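PDB 3TPF: ornithine carbamoyltransferase, anabolic from Campylobacter jejuni subsp. jejuni, which catalyses the reversible transfer of the carbamoyl group from carbamoyl phosphate to L-ornithine, giving L-citrulline in arginine biosynthesis. Local coordinates for residues Ser18-Ala23 with Gly131-Ile136; Asn160-Thr165 with Leu169-Ser174. One frame throughout, in Å; residues are numbered along the deposited sequence.

Interaction 1 of 2, residues Ser18-Ala23 with Gly131-Ile136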
loop_
_atom_site.group_PDB
_atom_site.type_symbol
_atom_site.label_atom_id
_atom_site.label_comp_id
_atom_site.label_asym_id
_atom_site.label_seq_id
_atom_site.Cartn_x
_atom_site.Cartn_y
_atom_site.Cartn_z
ATOM N N SER B 18 -12.684 -27.740 12.586
ATOM C CA SER B 18 -11.642 -28.222 11.721
ATOM C C SER B 18 -10.782 -27.042 11.233
ATOM O O SER B 18 -9.637 -27.243 10.872
ATOM C CB SER B 18 -12.223 -29.003 10.554
ATOM O OG SER B 18 -12.354 -28.075 9.500
ATOM N N LEU B 19 -11.360 -25.852 11.188
ATOM C CA LEU B 19 -10.610 -24.651 10.887
ATOM C C LEU B 19 -9.572 -24.369 11.981
ATOM O O LEU B 19 -8.381 -24.141 11.752
ATOM C CB LEU B 19 -11.527 -23.449 10.760
ATOM C CG LEU B 19 -12.272 -23.187 9.426
ATOM C CD1 LEU B 19 -13.137 -21.936 9.505
ATOM C CD2 LEU B 19 -11.275 -23.094 8.273
ATOM N N VAL B 20 -10.015 -24.459 13.208
ATOM C CA VAL B 20 -9.104 -24.361 14.327
ATOM C C VAL B 20 -8.005 -25.445 14.265
ATOM O O VAL B 20 -6.840 -25.165 14.519
ATOM C CB VAL B 20 -9.853 -24.440 15.654
ATOM C CG1 VAL B 20 -8.830 -24.742 16.722
ATOM C CG2 VAL B 20 -10.644 -23.151 15.938
ATOM N N ASN B 21 -8.367 -26.671 13.974
ATOM C CA ASN B 21 -7.338 -27.716 13.990
ATOM C C ASN B 21 -6.345 -27.518 12.895
ATOM O O ASN B 21 -5.175 -27.868 12.996
ATOM C CB ASN B 21 -7.901 -29.146 13.842
ATOM C CG ASN B 21 -8.695 -29.590 15.050
ATOM O OD1 ASN B 21 -8.605 -29.028 16.183
ATOM N ND2 ASN B 21 -9.458 -30.654 14.836
ATOM N N HIS B 22 -6.832 -26.974 11.795
ATOM C CA HIS B 22 -5.959 -26.810 10.660
ATOM C C HIS B 22 -4.969 -25.674 11.002
ATOM O O HIS B 22 -3.775 -25.801 10.734
ATOM C CB HIS B 22 -6.764 -26.484 9.405
ATOM C CG HIS B 22 -5.953 -26.540 8.146
ATOM N ND1 HIS B 22 -4.771 -27.234 8.073
ATOM C CD2 HIS B 22 -6.136 -25.984 6.927
ATOM C CE1 HIS B 22 -4.244 -27.098 6.872
ATOM N NE2 HIS B 22 -5.055 -26.348 6.157
ATOM N N ALA B 23 -5.518 -24.607 11.583
ATOM C CA ALA B 23 -4.736 -23.440 12.005
ATOM C C ALA B 23 -3.566 -23.943 12.832
ATOM O O ALA B 23 -2.409 -23.613 12.635
ATOM C CB ALA B 23 -5.592 -22.445 12.792
ATOM N N GLY B 131 -10.074 -16.782 16.092
ATOM C CA GLY B 131 -8.738 -16.644 16.742
ATOM C C GLY B 131 -8.745 -16.787 18.264
ATOM O O GLY B 131 -7.900 -17.426 18.873
ATOM N N ASP B 132 -9.795 -16.239 18.843
ATOM C CA ASP B 132 -10.114 -16.441 20.239
ATOM C C ASP B 132 -10.236 -17.941 20.540
ATOM O O ASP B 132 -9.585 -18.464 21.430
ATOM C CB ASP B 132 -11.414 -15.700 20.602
ATOM C CG ASP B 132 -11.231 -14.190 20.633
ATOM O OD1 ASP B 132 -10.088 -13.700 20.373
ATOM O OD2 ASP B 132 -12.199 -13.460 21.044
ATOM N N LEU B 133 -10.999 -18.620 19.747
ATOM C CA LEU B 133 -11.174 -20.090 19.870
ATOM C C LEU B 133 -9.865 -20.832 19.829
ATOM O O LEU B 133 -9.547 -21.651 20.694
ATOM C CB LEU B 133 -12.023 -20.578 18.718
ATOM C CG LEU B 133 -13.126 -21.555 18.992
ATOM C CD1 LEU B 133 -13.836 -21.264 20.289
ATOM C CD2 LEU B 133 -14.117 -21.375 17.859
ATOM N N PHE B 134 -9.062 -20.491 18.832
ATOM C CA PHE B 134 -7.733 -21.129 18.644
ATOM C C PHE B 134 -6.974 -21.013 19.932
ATOM O O PHE B 134 -6.241 -21.943 20.361
ATOM C CB PHE B 134 -6.965 -20.374 17.554
ATOM C CG PHE B 134 -5.583 -20.887 17.302
ATOM C CD1 PHE B 134 -5.373 -21.865 16.368
ATOM C CD2 PHE B 134 -4.506 -20.372 17.952
ATOM C CE1 PHE B 134 -4.099 -22.382 16.140
ATOM C CE2 PHE B 134 -3.221 -20.902 17.750
ATOM C CZ PHE B 134 -3.015 -21.893 16.830
ATOM N N THR B 135 -7.135 -19.832 20.525
ATOM C CA THR B 135 -6.329 -19.455 21.692
ATOM C C THR B 135 -6.757 -20.199 22.940
ATOM O O THR B 135 -5.950 -20.673 23.708
ATOM C CB THR B 135 -6.359 -17.954 21.944
ATOM O OG1 THR B 135 -5.794 -17.287 20.802
ATOM C CG2 THR B 135 -5.517 -17.681 23.139
ATOM N N ILE B 136 -8.063 -20.326 23.062
ATOM C CA ILE B 136 -8.666 -21.108 24.120
ATOM C C ILE B 136 -8.179 -22.568 24.082
ATOM O O ILE B 136 -7.848 -23.156 25.097
ATOM C CB ILE B 136 -10.195 -21.094 24.018
ATOM C CG1 ILE B 136 -10.728 -19.687 24.331
ATOM C CG2 ILE B 136 -10.766 -22.115 24.976
ATOM C CD1 ILE B 136 -12.164 -19.517 23.952
#
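Ala23 and Val20, one turn apart on helix 13-28, meet Phe134 and Leu133, neighbours on helix 126-138. The axes of the two short helical segments pass 9.7 Å apart at a signed crossing angle of -66°, and the backbones come nearest at Val20 and Phe134. The close part is at Phe134. Its CG stands anti to the backbone N (chi1 178°), which carries the ring toward helix 13-28, where the CB methyl of Ala23 meets the CD1-CE1 side obliquely, 3.6 Å from CD1. The carbonyl O of Val20 lies at the ring edge, near its plane, 4.1 Å from CD1. Beside this the fit is looser: Val20 CG2 reaches Leu133 CB at 4.0 Å, the two side chains crossing at about a right angle. On the outer, partly exposed side of helix 13-28, Asn21 and His22 point away from helix 126-138; Asn21 OD1 nevertheless hydrogen-bonds Lys137 NZ, just past the segment. Helix 279-302 covers the buried side, Val292 and Asn288 touching Phe134 and Tyr291 touching Ala23. No hydrogen bond joins the two segments, and only 188 Å² is buried between them. The chemistry implies that, between these segments of the carbamoyl phosphate-binding domain, the contact rests on apolar packing, with the polar Asn21-Lys137 bond between the helices at its margin.

Interaction 2 of 2, residues Asn160-Thr165 with Leu169-Ser174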
loop_
_atom_site.group_PDB
_atom_site.type_symbol
_atom_site.label_atom_id
_atom_site.label_comp_id
_atom_site.label_asym_id
_atom_site.label_seq_id
_atom_site.Cartn_x
_atom_site.Cartn_y
_atom_site.Cartn_z
ATOM N N ASN B 160 -22.283 -10.714 19.369
ATOM C CA ASN B 160 -23.059 -11.487 18.434
ATOM C C ASN B 160 -22.299 -12.753 18.001
ATOM O O ASN B 160 -22.813 -13.858 18.026
ATOM C CB ASN B 160 -23.308 -10.689 17.180
ATOM C CG ASN B 160 -24.213 -9.547 17.382
ATOM O OD1 ASN B 160 -25.134 -9.578 18.195
ATOM N ND2 ASN B 160 -24.021 -8.542 16.558
ATOM N N SER B 161 -21.077 -12.559 17.580
ATOM C CA SER B 161 -20.323 -13.649 17.049
ATOM C C SER B 161 -19.947 -14.636 18.136
ATOM O O SER B 161 -19.932 -15.864 17.885
ATOM C CB SER B 161 -19.082 -13.145 16.359
ATOM O OG SER B 161 -19.422 -12.422 15.197
ATOM N N TRP B 162 -19.698 -14.151 19.366
ATOM C CA TRP B 162 -19.505 -15.129 20.492
ATOM C C TRP B 162 -20.784 -15.884 20.816
ATOM O O TRP B 162 -20.768 -17.082 21.082
ATOM C CB TRP B 162 -18.855 -14.538 21.735
ATOM C CG TRP B 162 -17.358 -14.891 21.761
ATOM C CD1 TRP B 162 -16.358 -14.029 21.638
ATOM C CD2 TRP B 162 -16.745 -16.203 21.805
ATOM N NE1 TRP B 162 -15.155 -14.704 21.585
ATOM C CE2 TRP B 162 -15.375 -16.029 21.713
ATOM C CE3 TRP B 162 -17.236 -17.479 21.905
ATOM C CZ2 TRP B 162 -14.470 -17.054 21.746
ATOM C CZ3 TRP B 162 -16.338 -18.523 21.942
ATOM C CH2 TRP B 162 -14.961 -18.299 21.838
ATOM N N LEU B 163 -21.881 -15.177 20.734
ATOM C CA LEU B 163 -23.155 -15.788 21.110
ATOM C C LEU B 163 -23.416 -16.952 20.174
ATOM O O LEU B 163 -23.634 -18.085 20.602
ATOM C CB LEU B 163 -24.322 -14.775 21.074
ATOM C CG LEU B 163 -25.755 -15.274 21.168
ATOM C CD1 LEU B 163 -25.895 -16.143 22.412
ATOM C CD2 LEU B 163 -26.758 -14.116 21.156
ATOM N N ILE B 164 -23.293 -16.634 18.900
ATOM C CA ILE B 164 -23.474 -17.572 17.792
ATOM C C ILE B 164 -22.561 -18.755 17.842
ATOM O O ILE B 164 -22.992 -19.883 17.658
ATOM C CB ILE B 164 -23.117 -16.867 16.477
ATOM C CG1 ILE B 164 -24.309 -16.048 16.036
ATOM C CG2 ILE B 164 -22.586 -17.800 15.381
ATOM C CD1 ILE B 164 -23.901 -15.021 14.990
ATOM N N THR B 165 -21.283 -18.477 18.002
ATOM C CA THR B 165 -20.269 -19.529 17.958
ATOM C C THR B 165 -20.442 -20.462 19.158
ATOM O O THR B 165 -20.296 -21.683 19.042
ATOM C CB THR B 165 -18.859 -18.967 18.034
ATOM O OG1 THR B 165 -18.682 -18.048 16.983
ATOM C CG2 THR B 165 -17.829 -20.070 17.951
ATOM N N LEU B 169 -21.146 -24.436 18.828
ATOM C CA LEU B 169 -20.127 -25.352 19.314
ATOM C C LEU B 169 -20.564 -26.177 20.491
ATOM O O LEU B 169 -20.005 -27.245 20.748
ATOM C CB LEU B 169 -18.891 -24.589 19.644
ATOM C CG LEU B 169 -17.983 -24.139 18.466
ATOM C CD1 LEU B 169 -16.851 -23.369 19.140
ATOM C CD2 LEU B 169 -17.371 -25.254 17.623
ATOM N N GLY B 170 -21.577 -25.682 21.203
ATOM C CA GLY B 170 -22.088 -26.339 22.424
ATOM C C GLY B 170 -21.476 -25.836 23.744
ATOM O O GLY B 170 -21.523 -26.508 24.787
ATOM N N PHE B 171 -20.940 -24.636 23.705
ATOM C CA PHE B 171 -20.259 -24.057 24.840
ATOM C C PHE B 171 -21.258 -23.590 25.852
ATOM O O PHE B 171 -22.455 -23.478 25.588
ATOM C CB PHE B 171 -19.441 -22.815 24.432
ATOM C CG PHE B 171 -18.132 -23.112 23.771
ATOM C CD1 PHE B 171 -17.814 -24.392 23.336
ATOM C CD2 PHE B 171 -17.226 -22.083 23.555
ATOM C CE1 PHE B 171 -16.613 -24.628 22.696
ATOM C CE2 PHE B 171 -16.018 -22.331 22.954
ATOM C CZ PHE B 171 -15.706 -23.606 22.527
ATOM N N GLU B 172 -20.728 -23.334 27.037
ATOM C CA GLU B 172 -21.543 -22.787 28.119
ATOM C C GLU B 172 -21.139 -21.373 28.180
ATOM O O GLU B 172 -19.987 -21.087 28.453
ATOM C CB GLU B 172 -21.249 -23.479 29.427
ATOM C CG GLU B 172 -21.969 -22.878 30.614
ATOM C CD GLU B 172 -21.774 -23.680 31.909
ATOM O OE1 GLU B 172 -21.357 -24.875 31.853
ATOM O OE2 GLU B 172 -22.073 -23.091 32.966
ATOM N N ILE B 173 -22.051 -20.480 27.844
ATOM C CA ILE B 173 -21.703 -19.068 27.802
ATOM C C ILE B 173 -22.649 -18.183 28.584
ATOM O O ILE B 173 -23.870 -18.281 28.459
ATOM C CB ILE B 173 -21.604 -18.553 26.367
ATOM C CG1 ILE B 173 -21.090 -17.109 26.372
ATOM C CG2 ILE B 173 -22.935 -18.658 25.676
ATOM C CD1 ILE B 173 -20.775 -16.552 25.005
ATOM N N SER B 174 -22.055 -17.317 29.399
ATOM C CA SER B 174 -22.799 -16.244 30.109
ATOM C C SER B 174 -22.426 -14.863 29.597
ATOM O O SER B 174 -21.261 -14.509 29.562
ATOM C CB SER B 174 -22.531 -16.271 31.587
ATOM O OG SER B 174 -23.254 -17.338 32.153
#
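Thr165 and Leu169 are joined by the backbone, Leu169 N donating to Thr165 O over 2.9 Å with an N-H...O angle of 153°, in the last turn of helix 157-169. Gly170 then leaves helical geometry with a positive phi of 94°, a conformation in which a CB would collide with the carbonyl O of Leu169 and which therefore suits glycine, and the chain turns back through Phe171 into strand 172-176. Glycine at this point lets the chain reverse and run back along its own helix. Across that last turn the side chains of Thr165 and Leu169 lie side by side, pointing the same way, with Thr165 CG2 3.6 Å from Leu169 CD1. Thr165 OG1, beside its backbone N, donates to Ser161 O at 2.7 Å; Thr165 N reaches the same oxygen from the opposite face of the carbonyl plane, so two bonds from Thr165 grip the Ser161 oxygen, one of them from the hydroxyl.

Farther back on the helix, Trp162 sends the benzo part of its indole over to Phe171. The two side chains cross obliquely: Phe171 CE2 sits at the indole edge, near its plane, 4.0 Å from CZ3. The extended chain of Ile173 (CG1 anti to the backbone N, chi1 -174°) brings CD1 to 4.0 Å from Trp162 O and 4.3 Å from Trp162 CB. Val129 and Leu133 of helix 126-138 cover Thr165 and Leu169, respectively. On another side of the helix, Leu163 meets Trp188 and Ala191 of helix 185-198. Phe171, just before the strand, and Ile173, within it, thus both point toward the helix in the beta-alpha-beta unit of strand 148-152, helix 157-169 and strand 172-176, part of the Rossmann-like Asp/Orn-binding domain.

How the interactions relate
From the N terminus, helix 13-28 comes first, and interaction 1 closes a long loop of 107 residues by bringing it against helix 126-138, after the parallel sheet of the carbamoyl phosphate-binding domain has been traversed. Interaction 2 opens later and closes a short one, only three residues lying between its segments, within the Asp/Orn-binding domain. The two are in series, neither nesting nor crossing; their centres are about 15 Å apart, and they touch through helices 126-138 and 157-169. Leu133 CD1 lies 3.5 Å from Trp162 CH2, and Asp132 OD2 probably hydrogen-bonds Trp162 NE1 at 3.3 Å. Helix 126-138 thereby ties helix 13-28 to the beta-alpha-beta unit.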